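Local coordinates for sporulation-control protein spo0M (Bacillus subtilis, PDB 5CL2) that controls the expression of spo0A and is required for the cell to pass the morphological stage 0 of sporulation, at residues L47-R52 with V104-V109; R147-D152 with E168-P173; G195-F200 with R225-Q230. All coordinates share one frame; numbering follows the deposited sequence.

All three contacts are antiparallel strand pairs, and together they trace how two sheet regions of one chain are built and joined. Contact 1 lies in the mixed sheet of the N-terminal part, where the V108 side chain is about 8 Å from the bound sodium ion held by T14, D122 and D124. Contacts 2 and 3 form the two outer pairings of one five-stranded antiparallel sheet; their centres are 18 Å apart and their nearest atoms about 7 Å. Contacts 1 and 2, with centres 22 Å apart, touch where CG2 of V104 packs 3.7 Å from CA of D152. Contact 3 meets neither pair and borders the second subunit.

Contact 1. Residues L47-R52 with V104-V109; sequences LQLSTR and VEVAVV
Backbone pairing ties 47-52 to 104-109: Q48 and V109 exchange two hydrogen bonds, with V109 N 2.7 Å from Q48 O, and S50 and A107 exchange two more. L49 and V108 form the non-hydrogen-bonded pair between them. Apolar contacts gather on the face of L49 and V108, where CD1 of L49 touches two valine methyls at once, CG2 of V108 and CG1 of V106, each at 3.7 Å. The leucine reaches both because its CG stands anti to the backbone N (chi1 -168°). CD1 of L47 adds a looser contact with CG1 of V108.

Polar contacts lie near the other end. T51 OG1 lies against E105 O at 2.5 Å, short enough that its exact length is doubtful. R52 and E105 meet by charge alone: NH1 of R52 is 3.2 Å from OE2 of E105, but the oxygen sits off the plane of the guanidinium, where no N-H aims, the two groups stand 88° apart, and CG of E105 sits over a guanidinium face.

Strand 60-79 borders L47-R52 on one side, while strand 120-128 borders V106 on the other, placing this pair inside a mixed sheet, in a family grouped with arrestin N-terminal domains.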
loop_
_atom_site.group_PDB
_atom_site.type_symbol
_atom_site.label_atom_id
_atom_site.label_comp_id
_atom_site.label_asym_id
_atom_site.label_seq_id
_atom_site.Cartn_x
_atom_site.Cartn_y
_atom_site.Cartn_z
ATOM N N LEU A 47 -17.719 -0.313 -11.223
ATOM C CA LEU A 47 -17.834 0.771 -10.255
ATOM C C LEU A 47 -16.426 1.170 -9.827
ATOM O O LEU A 47 -15.556 0.305 -9.674
ATOM C CB LEU A 47 -18.604 0.332 -9.012
ATOM C CG LEU A 47 -20.129 0.375 -9.071
ATOM C CD1 LEU A 47 -20.699 0.574 -7.681
ATOM C CD2 LEU A 47 -20.652 1.384 -10.087
ATOM N N GLN A 48 -16.209 2.465 -9.620
ATOM C CA GLN A 48 -14.922 2.959 -9.132
ATOM C C GLN A 48 -15.127 3.936 -8.007
ATOM O O GLN A 48 -15.922 4.868 -8.126
ATOM C CB GLN A 48 -14.115 3.664 -10.216
ATOM C CG GLN A 48 -14.176 3.036 -11.572
ATOM C CD GLN A 48 -12.799 2.966 -12.203
ATOM O OE1 GLN A 48 -11.996 3.903 -12.082
ATOM N NE2 GLN A 48 -12.507 1.841 -12.869
ATOM N N LEU A 49 -14.348 3.754 -6.945
ATOM C CA LEU A 49 -14.298 4.708 -5.843
ATOM C C LEU A 49 -13.061 5.567 -6.094
ATOM O O LEU A 49 -11.976 5.049 -6.314
ATOM C CB LEU A 49 -14.239 3.990 -4.493
ATOM C CG LEU A 49 -14.465 4.806 -3.216
ATOM C CD1 LEU A 49 -15.948 5.156 -3.008
ATOM C CD2 LEU A 49 -13.902 4.078 -2.009
ATOM N N SER A 50 -13.233 6.880 -6.132
ATOM C CA SER A 50 -12.104 7.730 -6.455
ATOM C C SER A 50 -12.086 9.035 -5.690
ATOM O O SER A 50 -13.077 9.466 -5.094
ATOM C CB SER A 50 -12.068 8.050 -7.936
ATOM O OG SER A 50 -13.205 8.806 -8.269
ATOM N N THR A 51 -10.915 9.648 -5.688
ATOM C CA THR A 51 -10.779 10.947 -5.070
ATOM C C THR A 51 -9.740 11.691 -5.887
ATOM O O THR A 51 -9.425 11.250 -7.004
ATOM C CB THR A 51 -10.406 10.839 -3.571
ATOM O OG1 THR A 51 -10.532 12.128 -2.966
ATOM C CG2 THR A 51 -9.012 10.263 -3.370
ATOM N N ARG A 52 -9.299 12.852 -5.396
ATOM C CA ARG A 52 -8.236 13.613 -6.033
ATOM C C ARG A 52 -7.174 13.970 -4.990
ATOM O O ARG A 52 -7.462 14.060 -3.799
ATOM C CB ARG A 52 -8.766 14.900 -6.658
ATOM C CG ARG A 52 -10.199 14.852 -7.089
ATOM C CD ARG A 52 -10.718 16.258 -7.314
ATOM N NE ARG A 52 -10.602 17.079 -6.112
ATOM C CZ ARG A 52 -11.283 18.203 -5.906
ATOM N NH1 ARG A 52 -12.129 18.655 -6.831
ATOM N NH2 ARG A 52 -11.110 18.884 -4.780
ATOM N N VAL A 104 -11.546 17.678 0.226
ATOM C CA VAL A 104 -11.572 16.299 -0.243
ATOM C C VAL A 104 -12.938 15.828 -0.763
ATOM O O VAL A 104 -13.952 15.907 -0.063
ATOM C CB VAL A 104 -11.132 15.341 0.859
ATOM C CG1 VAL A 104 -11.208 13.903 0.373
ATOM C CG2 VAL A 104 -9.715 15.696 1.333
ATOM N N GLU A 105 -12.964 15.341 -1.997
ATOM C CA GLU A 105 -14.180 14.679 -2.475
ATOM C C GLU A 105 -13.938 13.199 -2.786
ATOM O O GLU A 105 -12.897 12.818 -3.335
ATOM C CB GLU A 105 -14.760 15.400 -3.716
ATOM C CG GLU A 105 -14.005 15.145 -5.031
ATOM C CD GLU A 105 -14.785 15.578 -6.292
ATOM O OE1 GLU A 105 -15.960 15.158 -6.449
ATOM O OE2 GLU A 105 -14.220 16.315 -7.136
ATOM N N VAL A 106 -14.905 12.374 -2.402
ATOM C CA VAL A 106 -14.903 10.952 -2.726
ATOM C C VAL A 106 -16.145 10.649 -3.556
ATOM O O VAL A 106 -17.271 10.964 -3.162
ATOM C CB VAL A 106 -14.917 10.066 -1.484
ATOM C CG1 VAL A 106 -15.054 8.610 -1.892
ATOM C CG2 VAL A 106 -13.658 10.278 -0.666
ATOM N N ALA A 107 -15.934 10.050 -4.716
ATOM C CA ALA A 107 -17.020 9.764 -5.615
ATOM C C ALA A 107 -17.062 8.284 -5.996
ATOM O O ALA A 107 -16.023 7.656 -6.158
ATOM C CB ALA A 107 -16.906 10.644 -6.860
ATOM N N VAL A 108 -18.275 7.752 -6.126
ATOM C CA VAL A 108 -18.536 6.458 -6.765
ATOM C C VAL A 108 -18.885 6.688 -8.239
ATOM O O VAL A 108 -19.827 7.396 -8.569
ATOM C CB VAL A 108 -19.673 5.695 -6.068
ATOM C CG1 VAL A 108 -20.042 4.462 -6.853
ATOM C CG2 VAL A 108 -19.268 5.349 -4.620
ATOM N N VAL A 109 -18.065 6.148 -9.122
ATOM C CA VAL A 109 -18.220 6.344 -10.549
ATOM C C VAL A 109 -18.630 5.044 -11.209
ATOM O O VAL A 109 -17.988 4.020 -11.020
ATOM C CB VAL A 109 -16.915 6.846 -11.180
ATOM C CG1 VAL A 109 -17.021 6.909 -12.688
ATOM C CG2 VAL A 109 -16.517 8.199 -10.586
#

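Contact 2. Residues R147-D152 with E168-P173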
loop_
_atom_site.group_PDB
_atom_site.type_symbol
_atom_site.label_atom_id
_atom_site.label_comp_id
_atom_site.label_asym_id
_atom_site.label_seq_id
_atom_site.Cartn_x
_atom_site.Cartn_y
_atom_site.Cartn_z
ATOM N N ARG A 147 -7.196 23.850 16.724
ATOM C CA ARG A 147 -8.437 23.872 15.956
ATOM C C ARG A 147 -8.134 23.332 14.544
ATOM O O ARG A 147 -7.136 23.721 13.921
ATOM C CB ARG A 147 -9.023 25.293 15.927
ATOM C CG ARG A 147 -10.436 25.391 15.382
ATOM C CD ARG A 147 -10.432 25.949 13.982
ATOM N NE ARG A 147 -9.392 26.972 13.844
ATOM C CZ ARG A 147 -8.928 27.405 12.675
ATOM N NH1 ARG A 147 -9.410 26.912 11.542
ATOM N NH2 ARG A 147 -7.977 28.327 12.633
ATOM N N LEU A 148 -8.977 22.427 14.043
ATOM C CA LEU A 148 -8.726 21.850 12.718
ATOM C C LEU A 148 -8.864 22.922 11.659
ATOM O O LEU A 148 -9.893 23.587 11.561
ATOM C CB LEU A 148 -9.683 20.706 12.414
ATOM C CG LEU A 148 -9.467 20.108 11.014
ATOM C CD1 LEU A 148 -8.110 19.454 10.890
ATOM C CD2 LEU A 148 -10.568 19.142 10.624
ATOM N N ASN A 149 -7.810 23.105 10.875
ATOM C CA ASN A 149 -7.786 24.194 9.907
ATOM C C ASN A 149 -8.025 23.708 8.495
ATOM O O ASN A 149 -8.929 24.186 7.793
ATOM C CB ASN A 149 -6.462 24.962 9.962
ATOM C CG ASN A 149 -6.542 26.300 9.232
ATOM O OD1 ASN A 149 -7.527 27.024 9.357
ATOM N ND2 ASN A 149 -5.518 26.619 8.458
ATOM N N GLU A 150 -7.191 22.768 8.071
ATOM C CA GLU A 150 -7.298 22.246 6.721
ATOM C C GLU A 150 -7.183 20.740 6.719
ATOM O O GLU A 150 -6.692 20.141 7.670
ATOM C CB GLU A 150 -6.214 22.853 5.822
ATOM C CG GLU A 150 -6.788 23.798 4.775
ATOM C CD GLU A 150 -7.783 23.088 3.869
ATOM O OE1 GLU A 150 -7.432 22.042 3.289
ATOM O OE2 GLU A 150 -8.946 23.515 3.820
ATOM N N ALA A 151 -7.715 20.119 5.679
ATOM C CA ALA A 151 -7.511 18.695 5.448
ATOM C C ALA A 151 -7.484 18.503 3.952
ATOM O O ALA A 151 -8.304 19.093 3.240
ATOM C CB ALA A 151 -8.590 17.862 6.085
ATOM N N ASP A 152 -6.513 17.759 3.448
ATOM C CA ASP A 152 -6.504 17.511 2.009
ATOM C C ASP A 152 -5.719 16.258 1.705
ATOM O O ASP A 152 -4.962 15.768 2.547
ATOM C CB ASP A 152 -5.916 18.704 1.243
ATOM C CG ASP A 152 -6.555 18.900 -0.143
ATOM O OD1 ASP A 152 -7.118 17.934 -0.714
ATOM O OD2 ASP A 152 -6.498 20.031 -0.673
ATOM N N GLU A 168 -3.742 14.592 4.862
ATOM C CA GLU A 168 -3.021 15.421 5.809
ATOM C C GLU A 168 -3.984 16.388 6.505
ATOM O O GLU A 168 -4.659 17.198 5.843
ATOM C CB GLU A 168 -1.912 16.196 5.102
ATOM C CG GLU A 168 -1.033 17.044 6.034
ATOM C CD GLU A 168 0.112 17.703 5.286
ATOM O OE1 GLU A 168 0.344 17.338 4.114
ATOM O OE2 GLU A 168 0.793 18.577 5.861
ATOM N N PHE A 169 -4.067 16.252 7.832
ATOM C CA PHE A 169 -4.853 17.145 8.688
ATOM C C PHE A 169 -3.959 18.229 9.277
ATOM O O PHE A 169 -2.952 17.923 9.918
ATOM C CB PHE A 169 -5.544 16.366 9.814
ATOM C CG PHE A 169 -6.563 15.381 9.319
ATOM C CD1 PHE A 169 -6.171 14.153 8.837
ATOM C CD2 PHE A 169 -7.906 15.697 9.309
ATOM C CE1 PHE A 169 -7.101 13.245 8.354
ATOM C CE2 PHE A 169 -8.836 14.794 8.830
ATOM C CZ PHE A 169 -8.428 13.569 8.345
ATOM N N GLU A 170 -4.322 19.489 9.061
ATOM C CA GLU A 170 -3.558 20.625 9.577
ATOM C C GLU A 170 -4.368 21.396 10.614
ATOM O O GLU A 170 -5.493 21.846 10.344
ATOM C CB GLU A 170 -3.137 21.560 8.450
ATOM C CG GLU A 170 -2.503 22.845 8.920
ATOM C CD GLU A 170 -2.549 23.904 7.842
ATOM O OE1 GLU A 170 -2.181 23.572 6.691
ATOM O OE2 GLU A 170 -2.941 25.057 8.139
ATOM N N PHE A 171 -3.787 21.490 11.809
ATOM C CA PHE A 171 -4.363 22.161 12.957
ATOM C C PHE A 171 -3.619 23.454 13.244
ATOM O O PHE A 171 -2.403 23.544 13.020
ATOM C CB PHE A 171 -4.286 21.289 14.201
ATOM C CG PHE A 171 -4.954 19.961 14.070
ATOM C CD1 PHE A 171 -4.290 18.899 13.484
ATOM C CD2 PHE A 171 -6.209 19.751 14.600
ATOM C CE1 PHE A 171 -4.876 17.670 13.393
ATOM C CE2 PHE A 171 -6.809 18.515 14.509
ATOM C CZ PHE A 171 -6.140 17.474 13.910
ATOM N N VAL A 172 -4.337 24.416 13.812
ATOM C CA VAL A 172 -3.772 25.693 14.204
ATOM C C VAL A 172 -3.837 25.809 15.738
ATOM O O VAL A 172 -4.841 25.419 16.354
ATOM C CB VAL A 172 -4.551 26.859 13.529
ATOM C CG1 VAL A 172 -4.162 28.194 14.103
ATOM C CG2 VAL A 172 -4.312 26.853 12.046
ATOM N N PRO A 173 -2.761 26.327 16.357
ATOM C CA PRO A 173 -2.724 26.410 17.829
ATOM C C PRO A 173 -3.710 27.455 18.307
ATOM O O PRO A 173 -3.694 28.558 17.778
ATOM C CB PRO A 173 -1.266 26.826 18.149
ATOM C CG PRO A 173 -0.733 27.408 16.890
ATOM C CD PRO A 173 -1.474 26.695 15.742
#
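N149 and E150 both turn their backbone N-H groups to the carbonyl of E170, with N149 N 2.7 Å and E150 N 3.0 Å from E170 O, so one acceptor is gripped twice. The side chains repeat the link: ND2 of N149 bonds OE2 of E170 at 3.0 Å, almost straight at 169°. The carboxylate oxygen lies in the amide plane of N149, yet the donor reaches it from above the carboxylate plane. Beside this bond, CG2 of V172 packs 3.5 Å from CB of N149.

On the other face of the pair, L148 lays CD1 over a face of the F171 ring, a CH-pi contact 4.1 Å from the centroid. CG of L148 anti to its N (chi1 178°) carries that methyl over the ring, and the same methyl reaches the edge of F169. A151 CB also touches F169, at CD2.

Two residues, N149 and E150, facing the single E170 make a classic beta bulge in the hairpin of strands 146-155 and 165-173: the register slips by one residue between L148 and E150, while R147-V172 and D152-E168 keep regular paired bonds.

Further out, NH1 of R147 holds OD1 of N149 at 2.9 Å, fixing the amide whose nitrogen serves E170. R205 bridges E170 and E168, and R63 forms a salt bridge with D152. F169 stacks edge-to-face on F189, while L138 and I141 of helix 132-143 pack against F171.

Contact 3. Residues G195-F200 with R225-Q230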
loop_
_atom_site.group_PDB
_atom_site.type_symbol
_atom_site.label_atom_id
_atom_site.label_comp_id
_atom_site.label_asym_id
_atom_site.label_seq_id
_atom_site.Cartn_x
_atom_site.Cartn_y
_atom_site.Cartn_z
ATOM N N GLY A 195 -5.981 -1.130 14.866
ATOM C CA GLY A 195 -5.577 0.111 15.475
ATOM C C GLY A 195 -5.283 1.176 14.448
ATOM O O GLY A 195 -5.764 1.139 13.305
ATOM N N LEU A 196 -4.482 2.140 14.864
ATOM C CA LEU A 196 -4.288 3.336 14.073
ATOM C C LEU A 196 -2.868 3.870 14.247
ATOM O O LEU A 196 -2.351 3.918 15.366
ATOM C CB LEU A 196 -5.331 4.358 14.495
ATOM C CG LEU A 196 -5.451 5.684 13.788
ATOM C CD1 LEU A 196 -6.888 6.120 13.822
ATOM C CD2 LEU A 196 -4.593 6.652 14.535
ATOM N N GLU A 197 -2.237 4.274 13.151
ATOM C CA GLU A 197 -0.918 4.909 13.235
ATOM C C GLU A 197 -0.996 6.413 12.949
ATOM O O GLU A 197 -1.653 6.835 11.997
ATOM C CB GLU A 197 0.037 4.224 12.262
ATOM C CG GLU A 197 1.454 4.677 12.319
ATOM C CD GLU A 197 2.389 3.637 11.745
ATOM O OE1 GLU A 197 1.915 2.510 11.527
ATOM O OE2 GLU A 197 3.589 3.918 11.541
ATOM N N ILE A 198 -0.328 7.221 13.766
ATOM C CA ILE A 198 -0.313 8.671 13.565
ATOM C C ILE A 198 1.069 9.182 13.231
ATOM O O ILE A 198 2.055 8.820 13.884
ATOM C CB ILE A 198 -0.810 9.438 14.786
ATOM C CG1 ILE A 198 -2.123 8.859 15.272
ATOM C CG2 ILE A 198 -1.017 10.896 14.445
ATOM C CD1 ILE A 198 -2.839 9.744 16.208
ATOM N N ILE A 199 1.143 9.980 12.171
ATOM C CA ILE A 199 2.376 10.656 11.811
ATOM C C ILE A 199 2.222 12.120 12.207
ATOM O O ILE A 199 1.210 12.759 11.903
ATOM C CB ILE A 199 2.686 10.501 10.322
ATOM C CG1 ILE A 199 2.869 9.022 9.982
ATOM C CG2 ILE A 199 3.902 11.310 9.935
ATOM C CD1 ILE A 199 2.954 8.747 8.503
ATOM N N PHE A 200 3.204 12.622 12.944
ATOM C CA PHE A 200 3.191 13.975 13.484
ATOM C C PHE A 200 4.240 14.787 12.770
ATOM O O PHE A 200 5.341 14.309 12.520
ATOM C CB PHE A 200 3.487 13.980 14.990
ATOM C CG PHE A 200 2.455 13.277 15.821
ATOM C CD1 PHE A 200 2.431 11.888 15.898
ATOM C CD2 PHE A 200 1.540 13.997 16.565
ATOM C CE1 PHE A 200 1.501 11.240 16.675
ATOM C CE2 PHE A 200 0.605 13.348 17.347
ATOM C CZ PHE A 200 0.585 11.962 17.398
ATOM N N ARG A 225 6.491 9.092 14.472
ATOM C CA ARG A 225 5.567 8.093 13.975
ATOM C C ARG A 225 5.163 7.117 15.071
ATOM O O ARG A 225 5.976 6.329 15.522
ATOM C CB ARG A 225 6.198 7.357 12.790
ATOM C CG ARG A 225 5.186 6.698 11.887
ATOM C CD ARG A 225 5.773 6.369 10.524
ATOM N NE ARG A 225 4.971 5.337 9.874
ATOM C CZ ARG A 225 5.106 4.959 8.605
ATOM N NH1 ARG A 225 6.014 5.533 7.825
ATOM N NH2 ARG A 225 4.328 4.004 8.118
ATOM N N VAL A 226 3.890 7.132 15.462
ATOM C CA VAL A 226 3.459 6.365 16.632
ATOM C C VAL A 226 2.213 5.501 16.396
ATOM O O VAL A 226 1.181 6.000 15.929
ATOM C CB VAL A 226 3.175 7.308 17.831
ATOM C CG1 VAL A 226 2.500 6.544 18.974
ATOM C CG2 VAL A 226 4.467 8.003 18.303
ATOM N N ARG A 227 2.291 4.216 16.754
ATOM C CA ARG A 227 1.113 3.355 16.655
ATOM C C ARG A 227 0.313 3.301 17.959
ATOM O O ARG A 227 0.879 3.136 19.038
ATOM C CB ARG A 227 1.511 1.939 16.244
ATOM C CG ARG A 227 0.406 0.938 16.514
ATOM C CD ARG A 227 0.571 -0.335 15.719
ATOM N NE ARG A 227 -0.736 -0.942 15.514
ATOM C CZ ARG A 227 -1.455 -0.775 14.407
ATOM N NH1 ARG A 227 -0.971 -0.050 13.404
ATOM N NH2 ARG A 227 -2.646 -1.342 14.301
ATOM N N PHE A 228 -0.993 3.479 17.842
ATOM C CA PHE A 228 -1.974 3.288 18.908
ATOM C C PHE A 228 -2.820 2.055 18.616
ATOM O O PHE A 228 -3.168 1.787 17.455
ATOM C CB PHE A 228 -2.919 4.492 19.024
ATOM C CG PHE A 228 -2.245 5.784 19.408
ATOM C CD1 PHE A 228 -1.403 6.442 18.518
ATOM C CD2 PHE A 228 -2.504 6.372 20.633
ATOM C CE1 PHE A 228 -0.800 7.637 18.876
ATOM C CE2 PHE A 228 -1.903 7.570 20.986
ATOM C CZ PHE A 228 -1.057 8.198 20.107
ATOM N N SER A 229 -3.203 1.326 19.656
ATOM C CA SER A 229 -4.083 0.184 19.458
ATOM C C SER A 229 -5.510 0.612 19.677
ATOM O O SER A 229 -5.762 1.736 20.092
ATOM C CB SER A 229 -3.760 -0.937 20.430
ATOM O OG SER A 229 -4.355 -0.640 21.684
ATOM N N GLN A 230 -6.437 -0.314 19.450
ATOM C CA GLN A 230 -7.859 -0.055 19.655
ATOM C C GLN A 230 -8.186 0.387 21.090
ATOM O O GLN A 230 -8.958 1.334 21.291
ATOM C CB GLN A 230 -8.668 -1.301 19.310
ATOM C CG GLN A 230 -10.148 -1.193 19.627
ATOM C CD GLN A 230 -10.970 -2.319 18.998
ATOM O OE1 GLN A 230 -10.426 -3.351 18.596
ATOM N NE2 GLN A 230 -12.283 -2.116 18.909
#
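Residues 195-200 and 225-230 meet as an antiparallel strand pair at one margin of the five-stranded sheet, with 224-229 outermost within the chain. L196 and F228 exchange two backbone hydrogen bonds, as do I198 and V226; L196 N to F228 O is 2.9 Å and nearly straight (177°).

The face bearing E197 and R225 carries charge, with I199 among it. NE of R225 donates to OE2 of E197 at 2.6 Å. The oxygen lies at the edge of the guanidinium, close to its plane, while the nitrogen comes from above the carboxylate plane, the groups turned 52° apart. I199 lies alongside the arginine, CG1 3.8 Å from CG of R225, with CD1 over a guanidinium face. A leucine at R225 would probably leave the E197 carboxylate without its close cationic mate and the I199 methyl without the flat group it covers. R227 reaches along the pair toward G195, where NH2 lies 3.4 Å from G195 N, donor against donor; D192 is its salt-bridge partner. D192 of the second subunit makes a long, weak ion pair with R225, and R225 of that subunit packs on R227.

On the opposite face, CE1 of F228 meets CD1 of I198 at 4.0 Å. L239, V242 and I246 of helix 236-248 pack on F228, and V137 of helix 132-143 on I198. At the end of the strand S229 is the N-cap of helix 230-234, its OG weakly bonded to S231 N. This is the edge pairing of a five-stranded antiparallel sheet, helices against one face and the second subunit near the charged residues.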